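Long-range contact in trans-4-hydroxy-L-proline dehydratase (Clostridioides difficile 70-100-2010, PDB 6VXC), which uses a glycyl radical to dehydrate trans-4-hydroxy-L-proline to (S)-1-pyrroline-5-carboxylate during anaerobic breakdown of hydroxyproline: residues Ala327-Gln341 and Ile382-Pro395. Sequence-based numbering, arbitrary orientation.
Sequences AQELLECLWVKFNNQ and IILDVMDEMKLIQP
V386 and P395 sandwich the indole of W335. V386 CG2 sits over one face, 3.7 Å from the five-membered ring centroid; P395 presses CD and CG against the opposite face, CG 3.4 Å from W335 CE2. The proline, after a cis peptide bond, also reaches F338, its CB off-centre over the phenyl face. The helices mesh knobs-into-holes: W335 drops among I383, V386, M387 and M390, while V386 sits among Q328, L331, E332 and W335. Helix segments 327-339 and 382-390, their axes at 51°, lie against parallel strands 362-366 and 396-401 of the glycyl radical enzyme core, whose I363 and S397 also touch W335. M390 folds back at its CB-CG and CG-SD bonds (-51° and -77°), bringing SD to 3.6 Å from E332 CG and CE onto V336 CG2.

The end around N339, I393 and Q394 is looser and threaded by water. N339, whose strongest polar partner is S36, accepts at OD1 hydrogen bonds from two waters, one of which also accepts from I393 N. Another water links F338 O with Q394 OE1, and Q394 NE2 donates to Q341 O (2.9 Å) from above the carbonyl plane. The Q394 side chain lies about 11 Å from that of C454, the probable radical cysteine.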
loop_
_atom_site.group_PDB
_atom_site.type_symbol
_atom_site.label_atom_id
_atom_site.label_comp_id
_atom_site.label_asym_id
_atom_site.label_seq_id
_atom_site.Cartn_x
_atom_site.Cartn_y
_atom_site.Cartn_z
ATOM N N ALA A 327 -0.743 -18.186 -22.138
ATOM C CA ALA A 327 -0.035 -17.343 -21.172
ATOM C C ALA A 327 -0.872 -16.142 -20.756
ATOM O O ALA A 327 -0.881 -15.765 -19.579
ATOM C CB ALA A 327 1.304 -16.884 -21.735
ATOM N N GLN A 328 -1.568 -15.512 -21.710
ATOM C CA GLN A 328 -2.453 -14.413 -21.360
ATOM C C GLN A 328 -3.651 -14.907 -20.569
ATOM O O GLN A 328 -4.065 -14.261 -19.599
ATOM C CB GLN A 328 -2.925 -13.682 -22.615
ATOM C CG GLN A 328 -3.884 -12.558 -22.295
ATOM C CD GLN A 328 -4.151 -11.639 -23.489
ATOM O OE1 GLN A 328 -3.505 -11.747 -24.542
ATOM N NE2 GLN A 328 -5.088 -10.716 -23.321
ATOM N N GLU A 329 -4.212 -16.057 -20.966
ATOM C CA GLU A 329 -5.366 -16.611 -20.272
ATOM C C GLU A 329 -5.033 -16.891 -18.806
ATOM O O GLU A 329 -5.840 -16.615 -17.911
ATOM C CB GLU A 329 -5.850 -17.884 -20.980
ATOM C CG GLU A 329 -7.061 -18.551 -20.307
ATOM C CD GLU A 329 -7.535 -19.827 -21.016
ATOM O OE1 GLU A 329 -8.739 -20.119 -20.980
ATOM O OE2 GLU A 329 -6.699 -20.551 -21.572
ATOM N N LEU A 330 -3.847 -17.435 -18.547
ATOM C CA LEU A 330 -3.454 -17.729 -17.172
ATOM C C LEU A 330 -3.311 -16.447 -16.356
ATOM O O LEU A 330 -3.687 -16.411 -15.184
ATOM C CB LEU A 330 -2.163 -18.547 -17.152
ATOM C CG LEU A 330 -2.357 -20.003 -17.569
ATOM C CD1 LEU A 330 -1.040 -20.680 -17.912
ATOM C CD2 LEU A 330 -3.081 -20.768 -16.473
ATOM N N LEU A 331 -2.777 -15.386 -16.961
ATOM C CA LEU A 331 -2.652 -14.117 -16.252
ATOM C C LEU A 331 -4.002 -13.452 -16.029
ATOM O O LEU A 331 -4.199 -12.799 -15.004
ATOM C CB LEU A 331 -1.714 -13.173 -17.005
ATOM C CG LEU A 331 -0.245 -13.547 -16.845
ATOM C CD1 LEU A 331 0.639 -12.685 -17.701
ATOM C CD2 LEU A 331 0.161 -13.449 -15.368
ATOM N N GLU A 332 -4.937 -13.590 -16.970
ATOM C CA GLU A 332 -6.284 -13.086 -16.718
ATOM C C GLU A 332 -6.921 -13.829 -15.559
ATOM O O GLU A 332 -7.613 -13.227 -14.733
ATOM C CB GLU A 332 -7.146 -13.180 -17.988
ATOM C CG GLU A 332 -6.753 -12.108 -19.018
ATOM C CD GLU A 332 -7.582 -12.082 -20.315
ATOM O OE1 GLU A 332 -8.590 -12.818 -20.442
ATOM O OE2 GLU A 332 -7.196 -11.296 -21.213
ATOM N N CYS A 333 -6.663 -15.130 -15.458
ATOM C CA CYS A 333 -7.108 -15.875 -14.286
ATOM C C CYS A 333 -6.489 -15.314 -13.014
ATOM O O CYS A 333 -7.188 -15.101 -12.020
ATOM C CB CYS A 333 -6.771 -17.364 -14.439
ATOM S SG CYS A 333 -7.756 -18.282 -15.646
ATOM N N LEU A 334 -5.172 -15.084 -13.027
ATOM C CA LEU A 334 -4.480 -14.486 -11.886
ATOM C C LEU A 334 -5.093 -13.144 -11.491
ATOM O O LEU A 334 -5.325 -12.881 -10.305
ATOM C CB LEU A 334 -2.996 -14.314 -12.207
ATOM C CG LEU A 334 -2.184 -13.768 -11.020
ATOM C CD1 LEU A 334 -2.360 -14.663 -9.786
ATOM C CD2 LEU A 334 -0.718 -13.623 -11.370
ATOM N N TRP A 335 -5.337 -12.274 -12.478
ATOM C CA TRP A 335 -5.930 -10.969 -12.201
ATOM C C TRP A 335 -7.237 -11.116 -11.437
ATOM O O TRP A 335 -7.474 -10.420 -10.438
ATOM C CB TRP A 335 -6.157 -10.206 -13.515
ATOM C CG TRP A 335 -5.176 -9.077 -13.742
ATOM C CD1 TRP A 335 -5.475 -7.780 -13.968
ATOM C CD2 TRP A 335 -3.744 -9.158 -13.723
ATOM N NE1 TRP A 335 -4.330 -7.038 -14.101
ATOM C CE2 TRP A 335 -3.251 -7.860 -13.959
ATOM C CE3 TRP A 335 -2.832 -10.203 -13.554
ATOM C CZ2 TRP A 335 -1.892 -7.575 -14.025
ATOM C CZ3 TRP A 335 -1.470 -9.918 -13.608
ATOM C CH2 TRP A 335 -1.016 -8.618 -13.847
ATOM N N VAL A 336 -8.092 -12.041 -11.883
ATOM C CA VAL A 336 -9.359 -12.259 -11.200
ATOM C C VAL A 336 -9.121 -12.732 -9.768
ATOM O O VAL A 336 -9.845 -12.339 -8.849
ATOM C CB VAL A 336 -10.230 -13.259 -11.988
ATOM C CG1 VAL A 336 -11.420 -13.681 -11.150
ATOM C CG2 VAL A 336 -10.669 -12.664 -13.338
ATOM N N LYS A 337 -8.112 -13.586 -9.552
ATOM C CA LYS A 337 -7.845 -14.068 -8.193
ATOM C C LYS A 337 -7.523 -12.914 -7.247
ATOM O O LYS A 337 -8.038 -12.860 -6.125
ATOM C CB LYS A 337 -6.718 -15.096 -8.173
ATOM C CG LYS A 337 -6.978 -16.362 -8.973
ATOM C CD LYS A 337 -8.272 -17.089 -8.537
ATOM C CE LYS A 337 -8.324 -17.454 -7.076
ATOM N NZ LYS A 337 -9.592 -18.175 -6.681
ATOM N N PHE A 338 -6.664 -11.986 -7.680
ATOM C CA PHE A 338 -6.428 -10.779 -6.890
ATOM C C PHE A 338 -7.745 -10.060 -6.592
ATOM O O PHE A 338 -8.007 -9.657 -5.453
ATOM C CB PHE A 338 -5.489 -9.826 -7.632
ATOM C CG PHE A 338 -4.030 -10.191 -7.574
ATOM C CD1 PHE A 338 -3.280 -9.961 -6.435
ATOM C CD2 PHE A 338 -3.386 -10.694 -8.709
ATOM C CE1 PHE A 338 -1.930 -10.255 -6.406
ATOM C CE2 PHE A 338 -2.047 -10.997 -8.687
ATOM C CZ PHE A 338 -1.311 -10.778 -7.539
ATOM N N ASN A 339 -8.585 -9.883 -7.616
ATOM C CA ASN A 339 -9.825 -9.134 -7.457
ATOM C C ASN A 339 -10.834 -9.841 -6.564
ATOM O O ASN A 339 -11.786 -9.196 -6.114
ATOM C CB ASN A 339 -10.470 -8.844 -8.821
ATOM C CG ASN A 339 -11.504 -7.724 -8.746
ATOM O OD1 ASN A 339 -11.164 -6.568 -8.491
ATOM N ND2 ASN A 339 -12.759 -8.055 -9.002
ATOM N N ASN A 340 -10.654 -11.138 -6.312
ATOM C CA ASN A 340 -11.494 -11.876 -5.378
ATOM C C ASN A 340 -11.107 -11.685 -3.907
ATOM O O ASN A 340 -11.862 -12.147 -3.048
ATOM C CB ASN A 340 -11.451 -13.387 -5.695
ATOM C CG ASN A 340 -12.275 -13.760 -6.926
ATOM O OD1 ASN A 340 -12.981 -12.934 -7.485
ATOM N ND2 ASN A 340 -12.197 -15.019 -7.327
ATOM N N GLN A 341 -9.990 -11.015 -3.595
ATOM C CA GLN A 341 -9.501 -10.859 -2.215
ATOM C C GLN A 341 -9.557 -9.402 -1.763
ATOM O O GLN A 341 -8.605 -8.637 -1.999
ATOM C CB GLN A 341 -8.063 -11.383 -2.065
ATOM C CG GLN A 341 -7.725 -12.629 -2.900
ATOM C CD GLN A 341 -8.672 -13.784 -2.657
ATOM O OE1 GLN A 341 -9.034 -14.091 -1.518
ATOM N NE2 GLN A 341 -9.069 -14.446 -3.735
ATOM N N ILE A 382 2.226 -8.895 -22.651
ATOM C CA ILE A 382 1.058 -9.676 -22.268
ATOM C C ILE A 382 0.380 -9.055 -21.041
ATOM O O ILE A 382 -0.845 -8.921 -21.002
ATOM C CB ILE A 382 1.440 -11.152 -22.038
ATOM C CG1 ILE A 382 2.017 -11.789 -23.309
ATOM C CG2 ILE A 382 0.233 -11.947 -21.626
ATOM C CD1 ILE A 382 2.589 -13.207 -23.084
ATOM N N ILE A 383 1.162 -8.654 -20.032
ATOM C CA ILE A 383 0.572 -8.042 -18.834
ATOM C C ILE A 383 -0.188 -6.764 -19.189
ATOM O O ILE A 383 -1.303 -6.532 -18.706
ATOM C CB ILE A 383 1.665 -7.776 -17.783
ATOM C CG1 ILE A 383 2.180 -9.118 -17.233
ATOM C CG2 ILE A 383 1.140 -6.843 -16.667
ATOM C CD1 ILE A 383 3.463 -9.025 -16.411
ATOM N N LEU A 384 0.393 -5.918 -20.046
ATOM C CA LEU A 384 -0.329 -4.724 -20.484
ATOM C C LEU A 384 -1.639 -5.086 -21.183
ATOM O O LEU A 384 -2.675 -4.456 -20.935
ATOM C CB LEU A 384 0.556 -3.865 -21.386
ATOM C CG LEU A 384 1.755 -3.151 -20.760
ATOM C CD1 LEU A 384 2.325 -2.127 -21.736
ATOM C CD2 LEU A 384 1.379 -2.476 -19.435
ATOM N N ASP A 385 -1.625 -6.130 -22.020
ATOM C CA ASP A 385 -2.864 -6.567 -22.658
ATOM C C ASP A 385 -3.892 -7.049 -21.633
ATOM O O ASP A 385 -5.087 -6.762 -21.772
ATOM C CB ASP A 385 -2.597 -7.676 -23.682
ATOM C CG ASP A 385 -1.930 -7.170 -24.951
ATOM O OD1 ASP A 385 -1.997 -5.954 -25.235
ATOM O OD2 ASP A 385 -1.341 -8.001 -25.667
ATOM N N VAL A 386 -3.472 -7.827 -20.623
ATOM C CA VAL A 386 -4.487 -8.332 -19.698
ATOM C C VAL A 386 -5.011 -7.212 -18.790
ATOM O O VAL A 386 -6.209 -7.170 -18.482
ATOM C CB VAL A 386 -4.015 -9.564 -18.882
ATOM C CG1 VAL A 386 -2.713 -10.175 -19.387
ATOM C CG2 VAL A 386 -4.029 -9.319 -17.377
ATOM N N MET A 387 -4.152 -6.282 -18.348
ATOM C CA MET A 387 -4.688 -5.226 -17.488
ATOM C C MET A 387 -5.658 -4.338 -18.268
ATOM O O MET A 387 -6.714 -3.951 -17.746
ATOM C CB MET A 387 -3.561 -4.404 -16.847
ATOM C CG MET A 387 -2.817 -3.462 -17.770
ATOM S SD MET A 387 -1.703 -2.313 -16.921
ATOM C CE MET A 387 -2.893 -1.265 -16.067
ATOM N N ASP A 388 -5.343 -4.076 -19.538
ATOM C CA ASP A 388 -6.223 -3.323 -20.428
ATOM C C ASP A 388 -7.567 -4.031 -20.589
ATOM O O ASP A 388 -8.628 -3.453 -20.331
ATOM C CB ASP A 388 -5.502 -3.169 -21.771
ATOM C CG ASP A 388 -6.119 -2.148 -22.707
ATOM O OD1 ASP A 388 -6.981 -1.341 -22.296
ATOM O OD2 ASP A 388 -5.686 -2.153 -23.887
ATOM N N GLU A 389 -7.536 -5.316 -20.951
ATOM C CA GLU A 389 -8.777 -6.055 -21.161
ATOM C C GLU A 389 -9.585 -6.190 -19.871
ATOM O O GLU A 389 -10.793 -5.940 -19.858
ATOM C CB GLU A 389 -8.478 -7.443 -21.732
ATOM C CG GLU A 389 -9.743 -8.302 -21.909
ATOM C CD GLU A 389 -10.662 -7.779 -23.011
ATOM O OE1 GLU A 389 -10.134 -7.305 -24.037
ATOM O OE2 GLU A 389 -11.893 -7.829 -22.844
ATOM N N MET A 390 -8.940 -6.597 -18.774
ATOM C CA MET A 390 -9.695 -6.964 -17.571
ATOM C C MET A 390 -10.306 -5.756 -16.853
ATOM O O MET A 390 -11.385 -5.876 -16.260
ATOM C CB MET A 390 -8.797 -7.745 -16.610
ATOM C CG MET A 390 -8.295 -9.087 -17.180
ATOM S SD MET A 390 -9.594 -10.151 -17.854
ATOM C CE MET A 390 -10.304 -10.818 -16.364
ATOM N N LYS A 391 -9.647 -4.606 -16.889
ATOM C CA LYS A 391 -10.102 -3.386 -16.226
ATOM C C LYS A 391 -10.591 -3.667 -14.793
ATOM O O LYS A 391 -11.711 -3.338 -14.405
ATOM C CB LYS A 391 -11.182 -2.695 -17.064
ATOM C CG LYS A 391 -11.426 -1.229 -16.673
ATOM C CD LYS A 391 -12.511 -0.534 -17.512
ATOM C CE LYS A 391 -12.742 0.891 -17.009
ATOM N NZ LYS A 391 -13.616 1.726 -17.891
ATOM N N LEU A 392 -9.700 -4.270 -13.999
ATOM C CA LEU A 392 -9.954 -4.576 -12.592
ATOM C C LEU A 392 -9.066 -3.717 -11.699
ATOM O O LEU A 392 -7.890 -3.498 -12.005
ATOM C CB LEU A 392 -9.697 -6.056 -12.296
ATOM C CG LEU A 392 -10.577 -7.070 -13.050
ATOM C CD1 LEU A 392 -10.062 -8.490 -12.826
ATOM C CD2 LEU A 392 -12.072 -6.941 -12.690
ATOM N N ILE A 393 -9.631 -3.221 -10.594
ATOM C CA ILE A 393 -8.853 -2.338 -9.721
ATOM C C ILE A 393 -7.889 -3.091 -8.818
ATOM O O ILE A 393 -7.012 -2.463 -8.211
ATOM C CB ILE A 393 -9.761 -1.419 -8.875
ATOM C CG1 ILE A 393 -10.722 -2.218 -7.996
ATOM C CG2 ILE A 393 -10.499 -0.430 -9.759
ATOM C CD1 ILE A 393 -11.615 -1.321 -7.138
ATOM N N GLN A 394 -8.009 -4.408 -8.738
ATOM C CA GLN A 394 -6.967 -5.263 -8.175
ATOM C C GLN A 394 -6.597 -6.285 -9.240
ATOM O O GLN A 394 -7.480 -6.793 -9.908
ATOM C CB GLN A 394 -7.443 -5.993 -6.925
ATOM C CG GLN A 394 -7.850 -5.123 -5.754
ATOM C CD GLN A 394 -7.702 -5.883 -4.435
ATOM O OE1 GLN A 394 -6.625 -5.886 -3.840
ATOM N NE2 GLN A 394 -8.773 -6.515 -3.977
ATOM N N PRO A 395 -5.305 -6.571 -9.421
ATOM C CA PRO A 395 -4.161 -5.960 -8.759
ATOM C C PRO A 395 -3.942 -4.532 -9.256
ATOM O O PRO A 395 -4.611 -4.066 -10.187
ATOM C CB PRO A 395 -2.997 -6.848 -9.183
ATOM C CG PRO A 395 -3.399 -7.307 -10.566
ATOM C CD PRO A 395 -4.886 -7.504 -10.484
HETATM O O HOH W 1 -5.079 -4.153 -13.185
HETATM O O HOH W 2 -5.648 -8.653 -3.995
HETATM O O HOH W 3 -12.253 -4.384 -10.052
HETATM O O HOH W 4 -11.626 -5.817 -5.500
#